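Local structure of GGDEF family protein (Vibrio cholerae, 5GZS) at residues G96-G100 with T101-T105; N142-K145 with P146-K150; V154-L157 with N158-L161. The protein binds arginine in a periplasmic solute-binding-type domain and, as a diguanylate cyclase, probably couples such binding to synthesis of the messenger cyclic di-GMP. All blocks are in the same frame, centred on the assembly; numbering follows the deposited sequence.

Contact 1: residues G96-G100 with T101-T105; sequences GIPKG and TTYGT. With ARG (arginine), chain B.
Pro98 and Thr101 face each other across a type II beta turn, their side chains crossing obliquely. The threonine presents two different branches. Its methyl CG2 lies against the proline ring, 3.4 Å from Pro98 CB, while its hydroxyl OG1 donates to Pro98 O at 2.9 Å, approaching 34° out of the carbonyl plane. The same OG1 accepts from Tyr103 N at 3.2 Å, capping the start of the helix. This double role depends on chi1 of 65°, which sets OG1 between the backbone N and the carbonyl carbon, where it can reach both the chain behind it and the chain ahead. Pro98 opens the turn and offers its carbonyl; Lys99 and Gly100 form the corners, and Gly100 supplies the positive phi of 88° that a type II turn needs at its second corner.

Tyr103 stands beside Thr101 against the same proline ring. Its ring takes Pro98 CG at its edge, 3.9 Å from Tyr103 CD2, and CB of the bound arginine approaches Tyr103 CZ obliquely at 3.7 Å. The phenol oxygen is tied to Thr79. Ile97 packs behind with CG2 4.2 Å from Tyr103 CB.

The turn joins strand 94-98 to helix 103-110 in a beta-alpha-beta unit and forms one wall of the arginine pocket. Here Thr102 N donates to O of the ligand at 2.8 Å. With Thr101 holding both sides of the bend, that N-H is probably kept aimed at the ligand carboxylate, whose charge the nearby helix start should also favour.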
# COMPACT_ATOMS: atom_id res chain seq x y z
N GLY A 96 22.22 -10.37 -6.27
CA GLY A 96 23.55 -9.97 -6.65
C GLY A 96 23.59 -8.45 -6.80
O GLY A 96 22.64 -7.84 -7.29
N ILE A 97 24.69 -7.86 -6.35
CA ILE A 97 24.79 -6.41 -6.35
C ILE A 97 26.14 -5.98 -6.89
O ILE A 97 27.19 -6.40 -6.37
CB ILE A 97 24.60 -5.81 -4.93
CG1 ILE A 97 23.24 -6.19 -4.33
CG2 ILE A 97 24.77 -4.29 -4.96
CD1 ILE A 97 22.05 -5.44 -4.93
N PRO A 98 26.13 -5.12 -7.92
CA PRO A 98 27.37 -4.57 -8.48
C PRO A 98 28.09 -3.78 -7.41
O PRO A 98 27.46 -3.01 -6.67
CB PRO A 98 26.89 -3.65 -9.61
CG PRO A 98 25.44 -3.93 -9.77
CD PRO A 98 24.94 -4.48 -8.48
N LYS A 99 29.39 -3.97 -7.30
CA LYS A 99 30.12 -3.37 -6.21
C LYS A 99 30.44 -1.92 -6.58
O LYS A 99 30.70 -1.61 -7.75
CB LYS A 99 31.38 -4.18 -5.90
CG LYS A 99 32.48 -3.40 -5.23
CD LYS A 99 33.82 -3.95 -5.60
CE LYS A 99 34.01 -3.44 -6.99
NZ LYS A 99 35.19 -3.69 -7.84
N GLY A 100 30.40 -1.03 -5.59
CA GLY A 100 30.62 0.39 -5.81
C GLY A 100 29.36 1.16 -6.18
O GLY A 100 29.37 2.40 -6.23
N THR A 101 28.27 0.45 -6.44
CA THR A 101 27.08 1.14 -6.92
C THR A 101 26.21 1.62 -5.78
O THR A 101 26.40 1.26 -4.62
CB THR A 101 26.18 0.25 -7.82
OG1 THR A 101 25.65 -0.84 -7.06
CG2 THR A 101 26.94 -0.25 -9.03
N THR A 102 25.26 2.45 -6.15
CA THR A 102 24.28 3.00 -5.25
C THR A 102 23.25 1.92 -4.86
O THR A 102 22.47 2.11 -3.92
CB THR A 102 23.59 4.21 -5.91
OG1 THR A 102 23.10 5.10 -4.91
CG2 THR A 102 22.46 3.76 -6.83
N TYR A 103 23.30 0.79 -5.56
CA TYR A 103 22.29 -0.27 -5.42
C TYR A 103 22.33 -1.02 -4.09
O TYR A 103 21.32 -1.62 -3.67
CB TYR A 103 22.42 -1.27 -6.57
CG TYR A 103 22.15 -0.66 -7.94
CD1 TYR A 103 21.42 0.51 -8.07
CD2 TYR A 103 22.63 -1.27 -9.10
CE1 TYR A 103 21.17 1.07 -9.33
CE2 TYR A 103 22.40 -0.72 -10.36
CZ TYR A 103 21.66 0.45 -10.47
OH TYR A 103 21.41 1.00 -11.72
N GLY A 104 23.48 -1.00 -3.42
CA GLY A 104 23.61 -1.61 -2.11
C GLY A 104 22.62 -0.96 -1.16
O GLY A 104 21.76 -1.62 -0.58
N THR A 105 22.75 0.36 -1.05
CA THR A 105 21.88 1.19 -0.20
C THR A 105 20.40 1.17 -0.57
O THR A 105 19.52 1.23 0.29
CB THR A 105 22.38 2.65 -0.24
OG1 THR A 105 23.66 2.73 0.40
CG2 THR A 105 21.40 3.60 0.44
N ARG B . 24.16 4.95 -11.25
CA ARG B . 24.46 3.99 -10.20
C ARG B . 25.74 4.38 -9.46
O ARG B . 25.95 4.01 -8.31
CB ARG B . 24.60 2.60 -10.78
CG ARG B . 25.76 2.44 -11.75
CD ARG B . 25.58 1.14 -12.50
NE ARG B . 26.70 0.86 -13.38
CZ ARG B . 26.91 1.48 -14.53
NH1 ARG B . 26.08 2.43 -14.95
NH2 ARG B . 27.96 1.15 -15.26
OXT ARG B . 26.58 5.09 -9.99

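Contact 2: residues N142-K145 with P146-K150. With ARG (arginine), chain B.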
# COMPACT_ATOMS: atom_id res chain seq x y z
N ASN A 142 23.52 -1.35 -19.03
CA ASN A 142 24.77 -1.95 -19.51
C ASN A 142 24.72 -3.47 -19.63
O ASN A 142 25.35 -4.08 -20.51
CB ASN A 142 25.91 -1.57 -18.58
CG ASN A 142 26.04 -0.07 -18.42
OD1 ASN A 142 25.15 0.58 -17.86
ND2 ASN A 142 27.14 0.48 -18.91
N GLN A 143 23.97 -4.10 -18.74
CA GLN A 143 23.91 -5.55 -18.71
C GLN A 143 22.78 -6.12 -19.55
O GLN A 143 22.76 -7.33 -19.80
CB GLN A 143 23.77 -6.03 -17.27
CG GLN A 143 24.83 -5.50 -16.32
CD GLN A 143 26.24 -5.89 -16.73
OE1 GLN A 143 26.45 -6.92 -17.38
NE2 GLN A 143 27.23 -5.08 -16.32
N LEU A 144 21.87 -5.28 -20.01
CA LEU A 144 20.64 -5.76 -20.63
C LEU A 144 20.86 -6.68 -21.83
O LEU A 144 20.41 -7.84 -21.84
CB LEU A 144 19.76 -4.58 -21.05
CG LEU A 144 18.35 -5.02 -21.47
CD1 LEU A 144 17.69 -5.76 -20.32
CD2 LEU A 144 17.49 -3.84 -21.88
N LYS A 145 21.55 -6.16 -22.85
CA LYS A 145 21.76 -6.92 -24.07
C LYS A 145 22.56 -8.23 -23.79
O LYS A 145 22.10 -9.31 -24.14
CB LYS A 145 22.43 -6.03 -25.13
CG LYS A 145 22.67 -6.69 -26.49
CD LYS A 145 23.31 -5.70 -27.48
CE LYS A 145 22.24 -5.14 -28.38
NZ LYS A 145 22.54 -3.82 -29.02
N PRO A 146 23.72 -8.15 -23.11
CA PRO A 146 24.40 -9.43 -22.88
C PRO A 146 23.61 -10.38 -21.98
O PRO A 146 23.64 -11.59 -22.20
CB PRO A 146 25.73 -9.04 -22.23
CG PRO A 146 25.48 -7.66 -21.66
CD PRO A 146 24.51 -7.01 -22.60
N MSE A 147 22.90 -9.84 -21.00
CA MSE A 147 22.16 -10.68 -20.07
C MSE A 147 20.98 -11.39 -20.75
O MSE A 147 20.80 -12.59 -20.57
CB MSE A 147 21.66 -9.86 -18.87
CG MSE A 147 21.54 -10.62 -17.57
SE MSE A 147 23.24 -11.32 -16.95
CE MSE A 147 23.53 -10.23 -15.35
N LEU A 148 20.18 -10.68 -21.53
CA LEU A 148 19.04 -11.31 -22.20
C LEU A 148 19.48 -12.31 -23.26
O LEU A 148 18.70 -13.18 -23.64
CB LEU A 148 18.12 -10.26 -22.82
CG LEU A 148 16.94 -9.80 -21.96
CD1 LEU A 148 17.45 -9.18 -20.69
CD2 LEU A 148 16.11 -8.82 -22.72
N LEU A 149 20.71 -12.15 -23.76
CA LEU A 149 21.31 -13.16 -24.64
C LEU A 149 21.42 -14.50 -23.92
O LEU A 149 21.08 -15.55 -24.47
CB LEU A 149 22.71 -12.71 -25.12
CG LEU A 149 22.72 -11.69 -26.28
CD1 LEU A 149 24.13 -11.27 -26.69
CD2 LEU A 149 21.95 -12.22 -27.51
N LYS A 150 21.89 -14.46 -22.68
CA LYS A 150 22.09 -15.65 -21.85
C LYS A 150 20.78 -16.22 -21.33
O LYS A 150 20.77 -17.00 -20.38
CB LYS A 150 23.00 -15.32 -20.69
CG LYS A 150 24.43 -15.02 -21.11
CD LYS A 150 25.12 -16.30 -21.59
CE LYS A 150 26.55 -16.04 -22.03
NZ LYS A 150 27.12 -17.24 -22.69
N ARG B . 24.16 4.95 -11.25
CA ARG B . 24.46 3.99 -10.20
C ARG B . 25.74 4.38 -9.46
O ARG B . 25.95 4.01 -8.31
CB ARG B . 24.60 2.60 -10.78
CG ARG B . 25.76 2.44 -11.75
CD ARG B . 25.58 1.14 -12.50
NE ARG B . 26.70 0.86 -13.38
CZ ARG B . 26.91 1.48 -14.53
NH1 ARG B . 26.08 2.43 -14.95
NH2 ARG B . 27.96 1.15 -15.26
OXT ARG B . 26.58 5.09 -9.99
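The pyrrolidine ring of Pro146 has the carbonyl of Gln143 over one face, with Gln143 O 3.3 Å from Pro146 CG, while Asn142 O lies close to the ring plane at the CD edge, 3.7 Å from Pro146 CD. A proline is tolerated in the first turn of a helix, where its missing N-H need not cost a helical bond. The other flat group is the carboxamide of Asn142. The guanidinium end of the bound arginine lies over one of its faces, the two planes inclined by roughly 55°, with Asn142 OD1 3.6 Å from ligand NH1; ND2 donates to Glu11 O, which fixes how the amide is turned.

All this belongs to the short helix 144-149, where the chain leaves the ligand pocket of the solute-binding domain and packs against the long helix 189-218. Gln143 O also receives Met147 N at 2.8 Å, and Leu148 N reaches Leu144 O with a nearly straight N-H...O angle of 170°. One turn apart on the same side, Leu144 and Leu148 bring their CD1 methyls to 3.4 Å. With its CG anti to the backbone N (chi1 -170°), Leu144 sends its CD1 branch toward Leu148. Leu148 then meets Ile206 and Ala210 of the long helix. Met147, a selenomethionine, bends its chain at chi2 and chi3 to touch Tyr82 and Leu129, whereas Lys145 carries its ammonium to the hydroxyl of Tyr202.

Contact 3: residues V154-L157 with N158-L161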
# COMPACT_ATOMS: atom_id res chain seq x y z
N VAL A 154 14.04 -9.66 -17.48
CA VAL A 154 14.18 -8.46 -16.67
C VAL A 154 12.85 -7.99 -16.14
O VAL A 154 11.79 -8.31 -16.71
CB VAL A 154 14.86 -7.31 -17.45
CG1 VAL A 154 16.23 -7.65 -17.71
CG2 VAL A 154 14.17 -7.05 -18.73
N GLN A 155 12.91 -7.28 -15.03
CA GLN A 155 11.84 -6.42 -14.56
C GLN A 155 12.46 -5.00 -14.41
O GLN A 155 13.42 -4.81 -13.65
CB GLN A 155 11.25 -6.95 -13.26
CG GLN A 155 10.31 -6.00 -12.51
CD GLN A 155 10.22 -6.33 -11.00
OE1 GLN A 155 10.78 -7.33 -10.53
NE2 GLN A 155 9.54 -5.47 -10.25
N LEU A 156 11.96 -4.04 -15.18
CA LEU A 156 12.39 -2.64 -15.07
C LEU A 156 12.06 -2.14 -13.69
O LEU A 156 10.90 -2.16 -13.29
CB LEU A 156 11.73 -1.75 -16.11
CG LEU A 156 12.29 -0.32 -16.16
CD1 LEU A 156 13.79 -0.39 -16.36
CD2 LEU A 156 11.63 0.54 -17.25
N LEU A 157 13.07 -1.71 -12.95
CA LEU A 157 12.85 -1.29 -11.58
C LEU A 157 12.55 0.19 -11.45
O LEU A 157 12.23 0.62 -10.37
CB LEU A 157 14.08 -1.65 -10.71
CG LEU A 157 14.39 -3.15 -10.57
CD1 LEU A 157 15.36 -3.37 -9.45
CD2 LEU A 157 13.13 -4.01 -10.36
N ASN A 158 12.63 0.97 -12.53
CA ASN A 158 12.59 2.44 -12.41
C ASN A 158 11.23 2.98 -12.00
O ASN A 158 11.13 4.03 -11.39
CB ASN A 158 13.03 3.13 -13.71
CG ASN A 158 14.51 2.97 -13.98
OD1 ASN A 158 14.94 1.98 -14.59
ND2 ASN A 158 15.30 3.94 -13.54
N ASP A 159 10.19 2.25 -12.34
CA ASP A 159 8.86 2.65 -11.93
C ASP A 159 8.39 1.83 -10.73
O ASP A 159 7.21 1.80 -10.41
CB ASP A 159 7.93 2.53 -13.13
CG ASP A 159 8.46 3.30 -14.35
OD1 ASP A 159 8.85 4.48 -14.21
OD2 ASP A 159 8.50 2.72 -15.46
N GLN A 160 9.34 1.18 -10.05
CA GLN A 160 9.09 0.30 -8.92
C GLN A 160 9.74 0.87 -7.67
O GLN A 160 9.31 0.64 -6.54
CB GLN A 160 9.68 -1.10 -9.18
CG GLN A 160 9.05 -1.84 -10.31
CD GLN A 160 7.78 -2.53 -9.90
OE1 GLN A 160 7.12 -2.12 -8.94
NE2 GLN A 160 7.41 -3.59 -10.62
N LEU A 161 10.82 1.60 -7.88
CA LEU A 161 11.64 2.10 -6.80
C LEU A 161 12.09 3.49 -7.18
O LEU A 161 12.22 3.79 -8.35
CB LEU A 161 12.85 1.21 -6.55
CG LEU A 161 12.66 -0.13 -5.86
CD1 LEU A 161 14.01 -0.84 -5.77
CD2 LEU A 161 12.10 0.08 -4.47
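Two backbone N-H groups converge on Leu157 O. Gln160 N donates to it at 3.0 Å, and Leu161 N adds a weak bond of the same length. The first donor stands well above the carbonyl plane, 62° out of it, as befits a tight bend. The bond closes a type I beta turn, with Asn158 and Asp159 at its corners, by which the chain leaves strand 153-156.

Polar side chains suit such corners. Asn158 turns its amide back toward the sheet: OD1 accepts from Thr79 N and ND2 donates to Glu77 O, so both ends of the amide are occupied and its rotation is fixed. Swung away from its own backbone N (chi1 -172°), the Leu156 side chain slants past this amide and sets its CD1 methyl 3.2 Å from Asn158 OD1. Asp159 sits at the outer corner, with a weak hydrogen bond to Asn328 of the second subunit.

On the other side of the bend, Gln160 folds back over the strand end. Its CG lies 3.5 Å from Leu156 O, and its amide meets that of Gln155 with the planes nearly perpendicular, 78° apart. Leu161 is suited to the buried end of the turn, where it packs on Leu106 and His110 of helix 103-110.

Glu77 and Tyr103 line the arginine pocket, and Thr79 bonds the tyrosine hydroxyl. By gripping the backbone at Glu77 and Thr79, Asn158 therefore acts in a second shell, probably steadying first-shell residues, the Asn158 side chain itself staying about 9 Å from the bound arginine.

Overall arrangement
All three contacts are local turns or helix bonds in one solute-binding-type domain, each partly buried. Contacts 1 and 2 both touch the arginine but do not touch each other, their nearest atoms staying about 7 Å apart: contact 1 meets the carboxylate end with a backbone N-H, contact 2 the guanidinium end with a side-chain amide. Contact 3 stands back from the ligand, nearer the centre of the chain, and also reaches the second subunit. Contacts 2 and 3 are joined by packing, Val154 CG1 lying 3.5 Å from Leu144 CD1, as helix 144-149 leads into strand 153-156. Hydroxyl capping marks contact 1, regular helix bonds contact 2, and a shared carbonyl contact 3.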